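Local coordinates for glutathione peroxidase-like protein (Trypanosoma brucei, PDB 3DWV), which probably reduces hydroperoxides as a tryparedoxin-dependent peroxidase of the glutathione peroxidase family, at residues L50-A55 with W148-F153; K144-N149 with V162-P167. The protein carries 1 engineered substitution. All blocks are in the same frame, centred on the assembly; numbering follows the deposited sequence. Where two conformers were deposited one is given.

Contact 1 (L50-A55 with W148-F153)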
loop_
_atom_site.group_PDB
_atom_site.type_symbol
_atom_site.label_atom_id
_atom_site.label_comp_id
_atom_site.label_asym_id
_atom_site.label_seq_id
_atom_site.Cartn_x
_atom_site.Cartn_y
_atom_site.Cartn_z
ATOM N N LEU A 50 2.889 -6.594 -2.779
ATOM C CA LEU A 50 2.038 -5.469 -3.100
ATOM C C LEU A 50 1.820 -4.634 -1.834
ATOM O O LEU A 50 1.461 -5.278 -0.840
ATOM C CB LEU A 50 0.646 -5.929 -3.527
ATOM C CG LEU A 50 0.250 -5.962 -4.981
ATOM C CD1 LEU A 50 -1.218 -6.380 -5.067
ATOM C CD2 LEU A 50 0.513 -4.649 -5.698
ATOM N N ILE A 51 2.031 -3.319 -1.941
ATOM C CA ILE A 51 1.846 -2.466 -0.758
ATOM C C ILE A 51 0.709 -1.490 -1.009
ATOM O O ILE A 51 0.780 -0.630 -1.892
ATOM C CB ILE A 51 3.118 -1.713 -0.366
ATOM C CG1 ILE A 51 4.293 -2.691 -0.138
ATOM C CG2 ILE A 51 2.849 -0.829 0.852
ATOM C CD1 ILE A 51 5.602 -1.939 0.187
ATOM N N TYR A 52 -0.338 -1.708 -0.196
ATOM C CA TYR A 52 -1.490 -0.839 -0.224
ATOM C C TYR A 52 -1.587 0.185 0.907
ATOM O O TYR A 52 -1.180 -0.177 2.025
ATOM C CB TYR A 52 -2.729 -1.710 -0.079
ATOM C CG TYR A 52 -3.155 -2.570 -1.235
ATOM C CD1 TYR A 52 -2.626 -3.824 -1.465
ATOM C CD2 TYR A 52 -4.143 -2.101 -2.110
ATOM C CE1 TYR A 52 -3.056 -4.599 -2.550
ATOM C CE2 TYR A 52 -4.576 -2.874 -3.171
ATOM C CZ TYR A 52 -4.033 -4.113 -3.397
ATOM O OH TYR A 52 -4.469 -4.882 -4.459
ATOM N N ASN A 53 -2.097 1.375 0.634
ATOM C CA ASN A 53 -2.569 2.255 1.718
ATOM C C ASN A 53 -4.056 1.991 1.970
ATOM O O ASN A 53 -4.788 1.767 1.009
ATOM C CB ASN A 53 -2.324 3.741 1.416
ATOM C CG ASN A 53 -3.037 4.214 0.148
ATOM O OD1 ASN A 53 -2.584 3.855 -0.942
ATOM N ND2 ASN A 53 -4.105 5.004 0.223
ATOM N N VAL A 54 -4.478 2.003 3.240
ATOM C CA VAL A 54 -5.886 1.638 3.530
ATOM C C VAL A 54 -6.411 2.690 4.487
ATOM O O VAL A 54 -5.716 3.653 4.886
ATOM C CB VAL A 54 -5.986 0.199 4.068
ATOM C CG1 VAL A 54 -5.337 -0.816 3.094
ATOM C CG2 VAL A 54 -5.290 0.070 5.418
ATOM N N ALA A 55 -7.636 2.513 4.888
ATOM C CA ALA A 55 -8.283 3.435 5.825
ATOM C C ALA A 55 -9.440 2.670 6.490
ATOM O O ALA A 55 -9.665 1.511 6.110
ATOM C CB ALA A 55 -8.743 4.709 5.128
ATOM N N TRP A 148 -6.296 7.954 -3.659
ATOM C CA TRP A 148 -7.321 7.001 -3.290
ATOM C C TRP A 148 -6.926 6.009 -2.205
ATOM O O TRP A 148 -5.787 5.520 -2.208
ATOM C CB TRP A 148 -7.686 6.130 -4.510
ATOM C CG TRP A 148 -7.792 6.875 -5.803
ATOM C CD1 TRP A 148 -6.945 6.796 -6.877
ATOM C CD2 TRP A 148 -8.814 7.815 -6.161
ATOM N NE1 TRP A 148 -7.393 7.637 -7.864
ATOM C CE2 TRP A 148 -8.531 8.275 -7.457
ATOM C CE3 TRP A 148 -9.939 8.307 -5.484
ATOM C CZ2 TRP A 148 -9.334 9.213 -8.120
ATOM C CZ3 TRP A 148 -10.725 9.232 -6.141
ATOM C CH2 TRP A 148 -10.421 9.670 -7.433
ATOM N N ASN A 149 -7.887 5.684 -1.337
ATOM C CA ASN A 149 -7.641 4.512 -0.491
ATOM C C ASN A 149 -7.436 3.290 -1.383
ATOM O O ASN A 149 -8.019 3.211 -2.481
ATOM C CB ASN A 149 -8.825 4.375 0.458
ATOM C CG ASN A 149 -8.766 5.438 1.545
ATOM O OD1 ASN A 149 -9.759 6.054 1.954
ATOM N ND2 ASN A 149 -7.556 5.658 2.026
ATOM N N PHE A 150 -6.616 2.343 -0.979
ATOM C CA PHE A 150 -6.353 1.109 -1.711
ATOM C C PHE A 150 -5.612 1.334 -3.026
ATOM O O PHE A 150 -5.612 0.506 -3.950
ATOM C CB PHE A 150 -7.621 0.256 -2.010
ATOM C CG PHE A 150 -7.920 -0.584 -0.759
ATOM C CD1 PHE A 150 -8.618 -0.046 0.310
ATOM C CD2 PHE A 150 -7.501 -1.905 -0.669
ATOM C CE1 PHE A 150 -8.867 -0.844 1.422
ATOM C CE2 PHE A 150 -7.713 -2.691 0.447
ATOM C CZ PHE A 150 -8.425 -2.150 1.520
ATOM N N THR A 151 -4.872 2.441 -3.125
ATOM C CA THR A 151 -3.803 2.504 -4.133
ATOM C C THR A 151 -2.732 1.499 -3.737
ATOM O O THR A 151 -2.553 1.223 -2.537
ATOM C CB THR A 151 -3.205 3.908 -4.233
ATOM O OG1 THR A 151 -4.212 4.738 -4.815
ATOM C CG2 THR A 151 -1.970 4.017 -5.134
ATOM N N SER A 152 -2.047 0.891 -4.736
ATOM C CA SER A 152 -0.962 -0.037 -4.391
ATOM C C SER A 152 0.268 0.192 -5.262
ATOM O O SER A 152 0.190 0.780 -6.355
ATOM C CB SER A 152 -1.384 -1.505 -4.514
ATOM O OG SER A 152 -1.866 -1.857 -5.794
ATOM N N PHE A 153 1.372 -0.329 -4.693
ATOM C CA PHE A 153 2.616 -0.407 -5.403
ATOM C C PHE A 153 3.052 -1.869 -5.480
ATOM O O PHE A 153 3.107 -2.557 -4.465
ATOM C CB PHE A 153 3.739 0.392 -4.742
ATOM C CG PHE A 153 3.407 1.893 -4.700
ATOM C CD1 PHE A 153 2.623 2.421 -3.665
ATOM C CD2 PHE A 153 3.910 2.697 -5.729
ATOM C CE1 PHE A 153 2.376 3.784 -3.699
ATOM C CE2 PHE A 153 3.622 4.053 -5.750
ATOM C CZ PHE A 153 2.826 4.570 -4.742
#

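Contact 2 (K144-N149 with V162-P167)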
loop_
_atom_site.group_PDB
_atom_site.type_symbol
_atom_site.label_atom_id
_atom_site.label_comp_id
_atom_site.label_asym_id
_atom_site.label_seq_id
_atom_site.Cartn_x
_atom_site.Cartn_y
_atom_site.Cartn_z
ATOM N N LYS A 144 2.086 13.069 -7.983
ATOM C CA LYS A 144 2.451 11.794 -7.368
ATOM C C LYS A 144 1.693 11.555 -6.084
ATOM O O LYS A 144 1.879 10.447 -5.537
ATOM C CB LYS A 144 3.940 11.774 -7.098
ATOM C CG LYS A 144 4.414 12.787 -6.079
ATOM C CD LYS A 144 5.943 12.893 -5.984
ATOM C CE LYS A 144 6.445 14.223 -5.481
ATOM N NZ LYS A 144 7.169 15.056 -6.478
ATOM N N ALA A 145 0.890 12.496 -5.615
ATOM C CA ALA A 145 0.153 12.247 -4.393
ATOM C C ALA A 145 -0.661 10.966 -4.498
ATOM O O ALA A 145 -1.127 10.584 -5.559
ATOM C CB ALA A 145 -0.801 13.391 -4.061
ATOM N N ILE A 146 -0.870 10.343 -3.325
ATOM C CA ILE A 146 -1.824 9.209 -3.331
ATOM C C ILE A 146 -3.237 9.756 -3.243
ATOM O O ILE A 146 -3.560 10.406 -2.230
ATOM C CB ILE A 146 -1.569 8.303 -2.101
ATOM C CG1 ILE A 146 -0.129 7.772 -2.046
ATOM C CG2 ILE A 146 -2.582 7.170 -1.993
ATOM C CD1 ILE A 146 0.293 6.874 -3.176
ATOM N N LYS A 147 -4.065 9.488 -4.251
ATOM C CA LYS A 147 -5.417 10.125 -4.280
ATOM C C LYS A 147 -6.441 9.281 -3.588
ATOM O O LYS A 147 -7.368 9.816 -2.987
ATOM C CB LYS A 147 -5.756 10.394 -5.751
ATOM C CG LYS A 147 -4.891 11.551 -6.315
ATOM C CD LYS A 147 -4.813 11.469 -7.836
ATOM C CE LYS A 147 -3.676 10.579 -8.302
ATOM N NZ LYS A 147 -2.375 11.247 -8.031
ATOM N N TRP A 148 -6.296 7.954 -3.659
ATOM C CA TRP A 148 -7.321 7.001 -3.290
ATOM C C TRP A 148 -6.926 6.009 -2.205
ATOM O O TRP A 148 -5.787 5.520 -2.208
ATOM C CB TRP A 148 -7.686 6.130 -4.510
ATOM C CG TRP A 148 -7.792 6.875 -5.803
ATOM C CD1 TRP A 148 -6.945 6.796 -6.877
ATOM C CD2 TRP A 148 -8.814 7.815 -6.161
ATOM N NE1 TRP A 148 -7.393 7.637 -7.864
ATOM C CE2 TRP A 148 -8.531 8.275 -7.457
ATOM C CE3 TRP A 148 -9.939 8.307 -5.484
ATOM C CZ2 TRP A 148 -9.334 9.213 -8.120
ATOM C CZ3 TRP A 148 -10.725 9.232 -6.141
ATOM C CH2 TRP A 148 -10.421 9.670 -7.433
ATOM N N ASN A 149 -7.887 5.684 -1.337
ATOM C CA ASN A 149 -7.641 4.512 -0.491
ATOM C C ASN A 149 -7.436 3.290 -1.383
ATOM O O ASN A 149 -8.019 3.211 -2.481
ATOM C CB ASN A 149 -8.825 4.375 0.458
ATOM C CG ASN A 149 -8.766 5.438 1.545
ATOM O OD1 ASN A 149 -9.759 6.054 1.954
ATOM N ND2 ASN A 149 -7.556 5.658 2.026
ATOM N N VAL A 162 7.798 -1.192 -9.046
ATOM C CA VAL A 162 7.790 -1.316 -10.506
ATOM C C VAL A 162 6.450 -0.959 -11.118
ATOM O O VAL A 162 6.384 -0.719 -12.331
ATOM C CB VAL A 162 8.216 -2.739 -10.900
ATOM C CG1 VAL A 162 9.709 -2.876 -10.582
ATOM C CG2 VAL A 162 7.423 -3.833 -10.210
ATOM N N GLU A 163 5.369 -0.909 -10.363
ATOM C CA GLU A 163 4.076 -0.438 -10.868
ATOM C C GLU A 163 3.300 0.241 -9.737
ATOM O O GLU A 163 3.439 -0.148 -8.557
ATOM C CB GLU A 163 3.194 -1.558 -11.439
ATOM C CG GLU A 163 3.855 -2.541 -12.374
ATOM C CD GLU A 163 4.104 -2.065 -13.789
ATOM O OE1 GLU A 163 3.486 -1.057 -14.217
ATOM O OE2 GLU A 163 4.931 -2.728 -14.476
ATOM N N ARG A 164 2.474 1.208 -10.099
ATOM C CA ARG A 164 1.502 1.836 -9.207
ATOM C C ARG A 164 0.119 1.460 -9.777
ATOM O O ARG A 164 -0.091 1.699 -10.983
ATOM C CB ARG A 164 1.567 3.368 -9.111
ATOM C CG ARG A 164 0.625 3.993 -8.100
ATOM C CD ARG A 164 0.295 5.464 -8.246
ATOM N NE ARG A 164 1.399 6.276 -7.798
ATOM C CZ ARG A 164 1.317 7.432 -7.134
ATOM N NH1 ARG A 164 0.165 7.993 -6.805
ATOM N NH2 ARG A 164 2.450 8.016 -6.802
ATOM N N PHE A 165 -0.760 0.929 -8.946
ATOM C CA PHE A 165 -2.122 0.617 -9.388
ATOM C C PHE A 165 -3.166 1.468 -8.680
ATOM O O PHE A 165 -3.076 1.637 -7.458
ATOM C CB PHE A 165 -2.467 -0.855 -9.139
ATOM C CG PHE A 165 -1.611 -1.792 -10.004
ATOM C CD1 PHE A 165 -1.927 -2.039 -11.322
ATOM C CD2 PHE A 165 -0.506 -2.428 -9.453
ATOM C CE1 PHE A 165 -1.154 -2.892 -12.105
ATOM C CE2 PHE A 165 0.273 -3.276 -10.236
ATOM C CZ PHE A 165 -0.037 -3.531 -11.564
ATOM N N SER A 166 -4.177 1.965 -9.397
ATOM C CA SER A 166 -5.353 2.509 -8.730
ATOM C C SER A 166 -6.155 1.422 -8.039
ATOM O O SER A 166 -6.001 0.217 -8.302
ATOM C CB SER A 166 -6.185 3.201 -9.818
ATOM O OG SER A 166 -6.749 2.218 -10.670
ATOM N N PRO A 167 -7.022 1.778 -7.113
ATOM C CA PRO A 167 -7.807 0.789 -6.366
ATOM C C PRO A 167 -8.765 -0.044 -7.188
ATOM O O PRO A 167 -9.146 -1.146 -6.771
ATOM C CB PRO A 167 -8.661 1.647 -5.409
ATOM C CG PRO A 167 -8.659 2.988 -6.051
ATOM C CD PRO A 167 -7.261 3.145 -6.589
HETATM O O HOH W 1 -3.180 7.348 -6.278
#

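Contact 1 (L50-A55 with W148-F153)
I51 and F153 exchange two backbone hydrogen bonds where strand 49-54 runs antiparallel to strand 152-155, the inner pair of strands in the thioredoxin-fold sheet of this glutathione peroxidase. I51 N reaches F153 O at 2.8 Å, and F153 N returns the bond to I51 O at 2.9 Å. Y52 and S152 follow as a non-hydrogen-bonded pair, after which N53 N donates a longer bond to T151 O (3.2 Å). Beyond this point W148 to T151 fold into a type II turn that carries the Trp-Asn-Phe motif of the family. F150, third in the turn, takes the positive phi this turn needs (67°), and its N still bonds N53 O at 2.8 Å.

Among the polar side chains, N53 ties the strand to the turn. N53 CG lies between the backbone N and the carbonyl carbon (chi1 60°), which carries the amide across to the turn, and N53 ND2 gives W148 O an almost straight bond of 3.0 Å (164° at the hydrogen), the acceptor lying close to the amide plane. W148 O also takes a weak bond from T151 N, which closes the turn, so strand and turn share one carbonyl.

Two rings gather most of the remaining contacts. S152 CB sits over the centre of one face of the Y52 ring, 3.6 Å from the centroid; a polar neighbour, F150 O, meets that ring at its edge. Y52, S152 and L50 lie on the side of helix 64-75; I51 and F153 turn to the other side and meet M133 of helix 128-136. A55 ends the segment with its side chain about 7 Å from that of C58, the predicted active-site cysteine. V54 CG1 packs over one face of the F150 ring, offset toward the rim, with F150 CZ 3.7 Å away.

Contact 2 (K144-N149 with V162-P167)
R164 carries its guanidinium from the edge strand 161-165 to the loop at K144 and A145, meeting two consecutive backbone carbonyls edge-on. R164 NH2 donates to K144 O at 2.8 Å, the oxygen lying in the guanidinium plane. R164 NH1 donates to A145 O at 3.2 Å, approaching that carbonyl from above its plane, and adds a weak bond to K144 O. The chain leaves the strand with CG anti to the backbone N (chi1 -175°) and bends at chi3 (-76°), which brings the group round to the loop. This is the tight part: I146 CD1 covers one guanidinium face, 3.8 Å from R164 NH1, and R164 NE is held by K137 O.

A second, smaller packed patch surrounds buried P167, whose CB rests 3.4 Å from N149 O; exposed W148 lies at its margin, its CB 3.6 Å from P167 CG. On the loose, solvent side the K144 chain leads away from R164, and a water accepts from K147 N and, weakly, from R164 NH1.

A145 O also accepts from K147 NZ, which stands 4.3 Å from R164 NH1. The carbonyl they share probably offsets part of the repulsion between the two cations, consistent with backbone oxygens, rather than an acidic side chain, receiving both groups within this contact.

The centres of contacts 1 and 2 lie about 7 Å apart, and both contain W148 and N149. Along the chain, strand 49-54 comes first; the loop 144-149 then leads into the turn and strand 152-155, and strand 161-165 follows. Contact 1 joins the first of these strands to the second, while contact 2 ties the third to the loop. The sheet links them directly: F165 N probably hydrogen-bonds S152 O at 2.8 Å. I146 CG2 of contact 2 packs against N53 ND2 of contact 1. The loop and turn carrying the family's Trp-Asn-Phe sequence thus contact both an inner strand and the edge strand, with the N149 side chain about 7 Å from that of C58, the predicted active-site residue.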